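Local coordinates for foldase protein PrsA (Streptococcus pneumoniae, PDB 5TVL) that probably helps secreted proteins fold outside the cell after translocation, as a lipoprotein foldase of the peptidyl-prolyl cis-trans isomerase class, at residues 52-57 / 81-86; 38-43 / 90-95; 30-35 / 267-272. All blocks are in the same frame, centred on the assembly; numbering follows the deposited sequence.

Interaction 1: residues 52-57 / 81-86; sequences EVDDTI and TRKAQI
I86 packs against T56 and I57 where helix 50-64 crosses helix 79-102, a steep helix-helix packing in the helical part of PrsA. The axes of the two short segments come within 9.7 Å, and their N-to-C directions differ by 118°. The tight part is mainly apolar. I86 CG2 slides past T56 CG2 at 3.7 Å. I86 CD1 reaches I57 CB at 3.9 Å, the two side chains crossing at about a right angle. V53 CG1 rests against the backbone of the other helix, 3.6 Å from K83 O. Polar bonds lie around this part. With chi1 at -53°, T56 offers its methyl to I86 and turns OG1 back to E52 O. That carbonyl also takes T56 N, from the opposite face of its plane. T56 OG1 bonds K90 NZ as well. R82 makes a salt bridge with E60, while I86 CG1 covers one face of its guanidinium.

The solvent side is looser. No hydrogen bond joins the two segments. The extended chain of K83 first lays its CB against I57 CD1, at 3.6 Å. It then runs past V53 to a long salt bridge, with D54 OD1 3.6 Å from K83 NZ.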
loop_
_atom_site.group_PDB
_atom_site.type_symbol
_atom_site.label_atom_id
_atom_site.label_comp_id
_atom_site.label_asym_id
_atom_site.label_seq_id
_atom_site.Cartn_x
_atom_site.Cartn_y
_atom_site.Cartn_z
ATOM N N GLU A 52 21.964 -12.605 6.577
ATOM C CA GLU A 52 20.698 -11.854 6.503
ATOM C C GLU A 52 19.463 -12.755 6.649
ATOM O O GLU A 52 18.456 -12.349 7.233
ATOM C CB GLU A 52 20.616 -11.072 5.188
ATOM C CG GLU A 52 21.630 -9.943 5.078
ATOM C CD GLU A 52 21.724 -9.377 3.675
ATOM O OE1 GLU A 52 22.140 -10.121 2.760
ATOM O OE2 GLU A 52 21.394 -8.189 3.488
ATOM N N VAL A 53 19.552 -13.972 6.118
ATOM C CA VAL A 53 18.487 -14.968 6.257
ATOM C C VAL A 53 18.399 -15.437 7.712
ATOM O O VAL A 53 17.300 -15.597 8.244
ATOM C CB VAL A 53 18.693 -16.170 5.299
ATOM C CG1 VAL A 53 17.652 -17.262 5.546
ATOM C CG2 VAL A 53 18.645 -15.705 3.844
ATOM N N ASP A 54 19.556 -15.646 8.343
ATOM C CA ASP A 54 19.627 -15.996 9.769
ATOM C C ASP A 54 19.100 -14.879 10.679
ATOM O O ASP A 54 18.576 -15.170 11.753
ATOM C CB ASP A 54 21.068 -16.356 10.185
ATOM C CG ASP A 54 21.580 -17.652 9.542
ATOM O OD1 ASP A 54 20.781 -18.575 9.272
ATOM O OD2 ASP A 54 22.807 -17.750 9.317
ATOM N N ASP A 55 19.258 -13.618 10.263
ATOM C CA ASP A 55 18.722 -12.463 11.009
ATOM C C ASP A 55 17.195 -12.423 10.975
ATOM O O ASP A 55 16.548 -12.193 11.999
ATOM C CB ASP A 55 19.264 -11.130 10.455
ATOM C CG ASP A 55 20.765 -10.940 10.691
ATOM O OD1 ASP A 55 21.398 -11.773 11.379
ATOM O OD2 ASP A 55 21.312 -9.941 10.174
ATOM N N THR A 56 16.635 -12.634 9.786
ATOM C CA THR A 56 15.187 -12.623 9.576
ATOM C C THR A 56 14.486 -13.721 10.374
ATOM O O THR A 56 13.498 -13.455 11.054
ATOM C CB THR A 56 14.852 -12.791 8.079
ATOM O OG1 THR A 56 15.569 -11.807 7.323
ATOM C CG2 THR A 56 13.348 -12.645 7.819
ATOM N N ILE A 57 15.006 -14.943 10.294
ATOM C CA ILE A 57 14.414 -16.086 10.996
ATOM C C ILE A 57 14.637 -16.010 12.515
ATOM O O ILE A 57 13.830 -16.538 13.286
ATOM C CB ILE A 57 14.913 -17.436 10.411
ATOM C CG1 ILE A 57 13.922 -18.567 10.716
ATOM C CG2 ILE A 57 16.315 -17.782 10.900
ATOM C CD1 ILE A 57 14.056 -19.751 9.782
ATOM N N THR A 81 12.437 -25.441 5.881
ATOM C CA THR A 81 11.787 -24.955 4.657
ATOM C C THR A 81 11.203 -23.530 4.782
ATOM O O THR A 81 10.903 -22.896 3.767
ATOM C CB THR A 81 10.716 -25.953 4.152
ATOM O OG1 THR A 81 10.402 -25.669 2.783
ATOM C CG2 THR A 81 9.454 -25.893 4.977
ATOM N N ARG A 82 11.031 -23.042 6.015
ATOM C CA ARG A 82 10.749 -21.622 6.248
ATOM C C ARG A 82 11.993 -20.783 5.955
ATOM O O ARG A 82 11.911 -19.762 5.278
ATOM C CB ARG A 82 10.270 -21.363 7.688
ATOM C CG ARG A 82 10.028 -19.892 8.042
ATOM C CD ARG A 82 9.170 -19.161 7.006
ATOM N NE ARG A 82 9.010 -17.733 7.289
ATOM C CZ ARG A 82 8.712 -16.796 6.383
ATOM N NH1 ARG A 82 8.527 -17.097 5.092
ATOM N NH2 ARG A 82 8.594 -15.528 6.771
ATOM N N LYS A 83 13.135 -21.222 6.484
ATOM C CA LYS A 83 14.436 -20.600 6.206
ATOM C C LYS A 83 14.709 -20.559 4.696
ATOM O O LYS A 83 15.255 -19.581 4.196
ATOM C CB LYS A 83 15.554 -21.353 6.941
ATOM C CG LYS A 83 16.897 -20.649 6.974
ATOM C CD LYS A 83 17.946 -21.486 7.702
ATOM C CE LYS A 83 19.360 -21.075 7.307
ATOM N NZ LYS A 83 20.409 -21.899 7.970
ATOM N N ALA A 84 14.302 -21.610 3.984
ATOM C CA ALA A 84 14.386 -21.659 2.518
ATOM C C ALA A 84 13.409 -20.696 1.829
ATOM O O ALA A 84 13.746 -20.099 0.804
ATOM C CB ALA A 84 14.152 -23.077 2.027
ATOM N N GLN A 85 12.200 -20.567 2.381
ATOM C CA GLN A 85 11.193 -19.623 1.875
ATOM C C GLN A 85 11.628 -18.162 2.014
ATOM O O GLN A 85 11.433 -17.371 1.090
ATOM C CB GLN A 85 9.861 -19.825 2.601
ATOM C CG GLN A 85 8.691 -19.045 2.019
ATOM C CD GLN A 85 7.368 -19.441 2.646
ATOM O OE1 GLN A 85 7.286 -19.669 3.856
ATOM N NE2 GLN A 85 6.322 -19.528 1.825
ATOM N N ILE A 86 12.199 -17.816 3.168
ATOM C CA ILE A 86 12.725 -16.468 3.425
ATOM C C ILE A 86 13.830 -16.136 2.417
ATOM O O ILE A 86 13.843 -15.050 1.840
ATOM C CB ILE A 86 13.279 -16.321 4.864
ATOM C CG1 ILE A 86 12.144 -16.436 5.893
ATOM C CG2 ILE A 86 13.993 -14.980 5.043
ATOM C CD1 ILE A 86 12.618 -16.739 7.301
#

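Interaction 2: residues 38-43 / 90-95; sequences KVFEKQ and KLVELA
The F40 ring receives V92 on one face and A95 and L91 at its edge. V92 CG2 sits over the ring centre, 3.9 Å from the F40 centroid and 13° off the normal, a CH-pi contact. V92 has CG2 anti to the carbonyl carbon, and this branch is the one that meets the ring. At the edge, near the ring plane, A95 CB lies 3.7 Å from F40 CE2. L91 O lies close to the plane too, 3.6 Å from F40 CD2. The ring therefore reaches the backbone of the other helix, one turn of which is spanned by L91, V92 and A95.

This is a crossing of two long helices, 25-44 and 79-102, with 61° between the directions of the short segments. It belongs to a helical domain built from both ends of the chain, consistent with PrsA-type foldases, in which the parvulin-type isomerase domain is inserted between the N- and C-terminal helices. Helix 242-255 takes part here: its E252 touches F40, and its V245 touches V92. Y44, farther along helix 25-44, packs on L91 and A95.

Beside the ring, L91 packs on the F40 backbone and on E41. Its CB faces F40 CB at 4.2 Å. L91 CD1 lies 3.5 Å from F40 O. The E41 CB points away from the partner helix, but a bend at chi2 (61°) turns the carboxylate back, with E41 OE1 3.3 Å from L91 CD1. There E41 OE1 forms a salt bridge to R87 NE, one turn before L91 on helix 79-102.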
loop_
_atom_site.group_PDB
_atom_site.type_symbol
_atom_site.label_atom_id
_atom_site.label_comp_id
_atom_site.label_asym_id
_atom_site.label_seq_id
_atom_site.Cartn_x
_atom_site.Cartn_y
_atom_site.Cartn_z
ATOM N N LYS A 38 13.947 -22.926 -7.108
ATOM C CA LYS A 38 15.058 -23.492 -7.898
ATOM C C LYS A 38 15.620 -22.533 -8.954
ATOM O O LYS A 38 16.838 -22.449 -9.135
ATOM C CB LYS A 38 14.652 -24.811 -8.572
ATOM C CG LYS A 38 14.743 -26.027 -7.664
ATOM C CD LYS A 38 14.665 -27.314 -8.469
ATOM C CE LYS A 38 14.762 -28.539 -7.575
ATOM N NZ LYS A 38 16.135 -28.754 -7.039
ATOM N N VAL A 39 14.731 -21.821 -9.643
ATOM C CA VAL A 39 15.138 -20.873 -10.683
ATOM C C VAL A 39 15.845 -19.657 -10.071
ATOM O O VAL A 39 16.895 -19.240 -10.565
ATOM C CB VAL A 39 13.935 -20.437 -11.559
ATOM C CG1 VAL A 39 14.319 -19.311 -12.513
ATOM C CG2 VAL A 39 13.396 -21.624 -12.346
ATOM N N PHE A 40 15.267 -19.098 -9.007
ATOM C CA PHE A 40 15.835 -17.912 -8.351
ATOM C C PHE A 40 17.115 -18.207 -7.570
ATOM O O PHE A 40 17.932 -17.304 -7.371
ATOM C CB PHE A 40 14.795 -17.193 -7.473
ATOM C CG PHE A 40 13.923 -16.236 -8.244
ATOM C CD1 PHE A 40 12.857 -16.703 -9.010
ATOM C CD2 PHE A 40 14.186 -14.868 -8.232
ATOM C CE1 PHE A 40 12.061 -15.822 -9.731
ATOM C CE2 PHE A 40 13.396 -13.985 -8.954
ATOM C CZ PHE A 40 12.334 -14.460 -9.703
ATOM N N GLU A 41 17.299 -19.459 -7.150
ATOM C CA GLU A 41 18.567 -19.896 -6.558
ATOM C C GLU A 41 19.671 -19.992 -7.617
ATOM O O GLU A 41 20.791 -19.540 -7.387
ATOM C CB GLU A 41 18.401 -21.245 -5.853
ATOM C CG GLU A 41 19.574 -21.648 -4.970
ATOM C CD GLU A 41 19.819 -20.669 -3.835
ATOM O OE1 GLU A 41 18.834 -20.227 -3.198
ATOM O OE2 GLU A 41 20.998 -20.342 -3.581
ATOM N N LYS A 42 19.348 -20.582 -8.768
ATOM C CA LYS A 42 20.303 -20.732 -9.875
ATOM C C LYS A 42 20.817 -19.374 -10.361
ATOM O O LYS A 42 22.015 -19.204 -10.579
ATOM C CB LYS A 42 19.661 -21.500 -11.044
ATOM C CG LYS A 42 20.637 -22.030 -12.088
ATOM C CD LYS A 42 21.382 -23.265 -11.594
ATOM C CE LYS A 42 22.518 -23.664 -12.528
ATOM N NZ LYS A 42 22.034 -24.200 -13.830
ATOM N N GLN A 43 19.909 -18.410 -10.509
ATOM C CA GLN A 43 20.257 -17.077 -11.016
ATOM C C GLN A 43 20.953 -16.206 -9.978
ATOM O O GLN A 43 22.088 -15.783 -10.189
ATOM C CB GLN A 43 19.009 -16.356 -11.535
ATOM C CG GLN A 43 18.416 -16.984 -12.787
ATOM C CD GLN A 43 19.311 -16.851 -14.009
ATOM O OE1 GLN A 43 20.182 -15.977 -14.073
ATOM N NE2 GLN A 43 19.102 -17.723 -14.992
ATOM N N LYS A 90 13.887 -13.176 -0.445
ATOM C CA LYS A 90 15.011 -12.254 -0.569
ATOM C C LYS A 90 15.628 -12.276 -1.966
ATOM O O LYS A 90 16.010 -11.232 -2.476
ATOM C CB LYS A 90 16.074 -12.531 0.499
ATOM C CG LYS A 90 15.664 -12.063 1.886
ATOM C CD LYS A 90 16.818 -12.151 2.866
ATOM C CE LYS A 90 16.347 -12.012 4.306
ATOM N NZ LYS A 90 15.706 -10.697 4.594
ATOM N N LEU A 91 15.716 -13.454 -2.582
ATOM C CA LEU A 91 16.213 -13.573 -3.963
ATOM C C LEU A 91 15.262 -12.972 -5.006
ATOM O O LEU A 91 15.714 -12.505 -6.049
ATOM C CB LEU A 91 16.524 -15.040 -4.313
ATOM C CG LEU A 91 17.687 -15.690 -3.547
ATOM C CD1 LEU A 91 17.766 -17.182 -3.843
ATOM C CD2 LEU A 91 19.009 -15.006 -3.855
ATOM N N VAL A 92 13.960 -12.995 -4.729
ATOM C CA VAL A 92 12.965 -12.372 -5.608
ATOM C C VAL A 92 13.068 -10.841 -5.531
ATOM O O VAL A 92 13.231 -10.176 -6.561
ATOM C CB VAL A 92 11.528 -12.863 -5.284
ATOM C CG1 VAL A 92 10.467 -12.033 -6.004
ATOM C CG2 VAL A 92 11.381 -14.337 -5.653
ATOM N N GLU A 93 12.980 -10.289 -4.322
ATOM C CA GLU A 93 13.038 -8.834 -4.146
ATOM C C GLU A 93 14.390 -8.249 -4.582
ATOM O O GLU A 93 14.450 -7.117 -5.053
ATOM C CB GLU A 93 12.689 -8.433 -2.705
ATOM C CG GLU A 93 13.762 -8.723 -1.663
ATOM C CD GLU A 93 13.257 -8.597 -0.234
ATOM O OE1 GLU A 93 12.167 -9.128 0.074
ATOM O OE2 GLU A 93 13.963 -7.979 0.592
ATOM N N LEU A 94 15.458 -9.033 -4.433
ATOM C CA LEU A 94 16.776 -8.701 -4.996
ATOM C C LEU A 94 16.709 -8.572 -6.521
ATOM O O LEU A 94 17.192 -7.588 -7.080
ATOM C CB LEU A 94 17.809 -9.759 -4.578
ATOM C CG LEU A 94 19.298 -9.652 -4.941
ATOM C CD1 LEU A 94 20.126 -10.457 -3.943
ATOM C CD2 LEU A 94 19.598 -10.116 -6.365
ATOM N N ALA A 95 16.103 -9.556 -7.180
ATOM C CA ALA A 95 15.909 -9.527 -8.636
ATOM C C ALA A 95 15.004 -8.375 -9.103
ATOM O O ALA A 95 15.256 -7.772 -10.149
ATOM C CB ALA A 95 15.349 -10.855 -9.121
#

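Interaction 3: residues 30-35 / 267-272; sequences VLLNMT and NIFTQY
L32 and F269 meet because their first torsions send them past each other in opposite directions. L32 CG is anti to the backbone N (chi1 -177°), which carries both methyls out toward the C-terminal segment. F269 CG is anti to the carbonyl carbon (chi1 -79°), and the ring swings toward helix 25-44. L32 CD1 then lies over one face of the F269 ring, displaced toward the rim. It is 4.0 Å from the F269 centroid and makes a CH-pi contact. The same methyl touches the edge of the Y272 ring, with L32 CD1 3.8 Å from Y272 CE2. L32 CD2 reaches I268 CG1 at 4.1 Å. L32 thus touches four residues of 267-272, Q271 among them. T35 stands at the F269 edge, and L31 CD2 approaches that edge at CE2.

The contact joins helix 25-44, near the N terminus, to the end of the modelled chain, within the helical domain. L253 of helix 242-255 packs on T35 and Y272. I5 of the second subunit packs on F269, and F17 of that subunit on L31.

The chemistry is almost wholly apolar. T35 OG1 lies near F269 CZ but donates to L31 O at 2.7 Å. T35 N also bonds this oxygen, from the opposite face of its plane. The buried hydroxyl is therefore satisfied within its own helix, and cohesion across the contact rests on shape and burial.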
loop_
_atom_site.group_PDB
_atom_site.type_symbol
_atom_site.label_atom_id
_atom_site.label_comp_id
_atom_site.label_asym_id
_atom_site.label_seq_id
_atom_site.Cartn_x
_atom_site.Cartn_y
_atom_site.Cartn_z
ATOM N N VAL A 30 2.526 -25.460 -3.844
ATOM C CA VAL A 30 3.803 -25.974 -3.336
ATOM C C VAL A 30 4.777 -26.330 -4.467
ATOM O O VAL A 30 5.970 -26.050 -4.347
ATOM C CB VAL A 30 3.592 -27.170 -2.371
ATOM C CG1 VAL A 30 4.896 -27.901 -2.068
ATOM C CG2 VAL A 30 2.959 -26.677 -1.075
ATOM N N LEU A 31 4.286 -26.940 -5.547
ATOM C CA LEU A 31 5.140 -27.231 -6.708
ATOM C C LEU A 31 5.569 -25.945 -7.411
ATOM O O LEU A 31 6.708 -25.842 -7.882
ATOM C CB LEU A 31 4.442 -28.144 -7.716
ATOM C CG LEU A 31 5.338 -28.687 -8.842
ATOM C CD1 LEU A 31 6.301 -29.740 -8.316
ATOM C CD2 LEU A 31 4.494 -29.257 -9.970
ATOM N N LEU A 32 4.647 -24.985 -7.492
ATOM C CA LEU A 32 4.936 -23.670 -8.054
ATOM C C LEU A 32 6.025 -22.959 -7.255
ATOM O O LEU A 32 6.927 -22.362 -7.838
ATOM C CB LEU A 32 3.672 -22.813 -8.082
ATOM C CG LEU A 32 3.774 -21.412 -8.699
ATOM C CD1 LEU A 32 4.137 -21.513 -10.175
ATOM C CD2 LEU A 32 2.469 -20.647 -8.504
ATOM N N ASN A 33 5.936 -23.038 -5.930
ATOM C CA ASN A 33 6.919 -22.406 -5.046
ATOM C C ASN A 33 8.269 -23.105 -5.028
ATOM O O ASN A 33 9.295 -22.448 -4.859
ATOM C CB ASN A 33 6.365 -22.303 -3.624
ATOM C CG ASN A 33 5.236 -21.305 -3.519
ATOM O OD1 ASN A 33 4.826 -20.699 -4.513
ATOM N ND2 ASN A 33 4.725 -21.127 -2.314
ATOM N N MET A 34 8.263 -24.427 -5.184
ATOM C CA MET A 34 9.500 -25.195 -5.381
ATOM C C MET A 34 10.177 -24.838 -6.704
ATOM O O MET A 34 11.404 -24.810 -6.778
ATOM C CB MET A 34 9.230 -26.707 -5.340
ATOM C CG MET A 34 8.953 -27.270 -3.953
ATOM S SD MET A 34 8.345 -28.971 -4.027
ATOM C CE MET A 34 9.843 -29.843 -4.487
ATOM N N THR A 35 9.376 -24.576 -7.739
ATOM C CA THR A 35 9.895 -24.161 -9.049
ATOM C C THR A 35 10.529 -22.771 -9.006
ATOM O O THR A 35 11.630 -22.571 -9.523
ATOM C CB THR A 35 8.791 -24.189 -10.121
ATOM O OG1 THR A 35 8.202 -25.494 -10.152
ATOM C CG2 THR A 35 9.355 -23.869 -11.497
ATOM N N ASN A 267 -2.304 -25.517 -15.288
ATOM C CA ASN A 267 -3.086 -24.283 -15.100
ATOM C C ASN A 267 -2.457 -23.285 -14.122
ATOM O O ASN A 267 -2.556 -22.074 -14.344
ATOM C CB ASN A 267 -4.523 -24.597 -14.650
ATOM C CG ASN A 267 -5.348 -25.293 -15.727
ATOM O OD1 ASN A 267 -4.942 -25.383 -16.889
ATOM N ND2 ASN A 267 -6.521 -25.785 -15.339
ATOM N N ILE A 268 -1.817 -23.774 -13.055
ATOM C CA ILE A 268 -1.188 -22.878 -12.067
ATOM C C ILE A 268 0.083 -22.203 -12.607
ATOM O O ILE A 268 0.479 -21.151 -12.108
ATOM C CB ILE A 268 -0.921 -23.586 -10.706
ATOM C CG1 ILE A 268 -0.950 -22.567 -9.559
ATOM C CG2 ILE A 268 0.398 -24.357 -10.701
ATOM C CD1 ILE A 268 -0.851 -23.186 -8.180
ATOM N N PHE A 269 0.708 -22.820 -13.612
ATOM C CA PHE A 269 1.845 -22.224 -14.333
ATOM C C PHE A 269 1.441 -21.288 -15.483
ATOM O O PHE A 269 2.289 -20.555 -15.987
ATOM C CB PHE A 269 2.782 -23.320 -14.875
ATOM C CG PHE A 269 3.703 -23.900 -13.838
ATOM C CD1 PHE A 269 4.929 -23.299 -13.561
ATOM C CD2 PHE A 269 3.354 -25.054 -13.140
ATOM C CE1 PHE A 269 5.782 -23.832 -12.606
ATOM C CE2 PHE A 269 4.201 -25.593 -12.185
ATOM C CZ PHE A 269 5.415 -24.982 -11.920
ATOM N N THR A 270 0.173 -21.314 -15.899
ATOM C CA THR A 270 -0.296 -20.520 -17.046
ATOM C C THR A 270 -0.256 -19.008 -16.787
ATOM O O THR A 270 -0.023 -18.230 -17.719
ATOM C CB THR A 270 -1.723 -20.936 -17.484
ATOM O OG1 THR A 270 -1.785 -22.358 -17.636
ATOM C CG2 THR A 270 -2.110 -20.287 -18.811
ATOM N N GLN A 271 -0.483 -18.596 -15.539
ATOM C CA GLN A 271 -0.329 -17.181 -15.146
ATOM C C GLN A 271 1.085 -16.623 -15.379
ATOM O O GLN A 271 1.236 -15.434 -15.655
ATOM C CB GLN A 271 -0.743 -16.956 -13.682
ATOM C CG GLN A 271 0.112 -17.663 -12.634
ATOM C CD GLN A 271 -0.268 -17.284 -11.212
ATOM O OE1 GLN A 271 -0.454 -16.107 -10.900
ATOM N NE2 GLN A 271 -0.371 -18.283 -10.337
ATOM N N TYR A 272 2.102 -17.480 -15.258
ATOM C CA TYR A 272 3.496 -17.105 -15.522
ATOM C C TYR A 272 3.929 -17.449 -16.943
ATOM O O TYR A 272 4.419 -16.581 -17.669
ATOM C CB TYR A 272 4.430 -17.790 -14.527
ATOM C CG TYR A 272 4.228 -17.338 -13.101
ATOM C CD1 TYR A 272 4.403 -15.999 -12.743
ATOM C CD2 TYR A 272 3.868 -18.243 -12.104
ATOM C CE1 TYR A 272 4.217 -15.577 -11.435
ATOM C CE2 TYR A 272 3.681 -17.828 -10.794
ATOM C CZ TYR A 272 3.858 -16.499 -10.463
ATOM O OH TYR A 272 3.674 -16.093 -9.165
#

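After the N-terminal hairpin and helix 14-21, helix 25-44 supplies two contacts. Its residues 30-35 wait for the C-terminal 267-272, so interaction 3 closes by far the widest loop. Its residues 38-43 meet 90-95 in interaction 2. Inside that loop, helix 50-64 leads through helix 68-74 to helix 79-102, and interaction 1 closes this smallest loop. The three loops sit one within another and none cross. Interactions 1 and 2 share helix 79-102 and touch along it. Interactions 2 and 3 lie on adjoining segments of helix 25-44, and both also border the second subunit. Interactions 1 and 2 tie helices 50-64 and 25-44 to helix 79-102; interaction 3 brings in the chain's end.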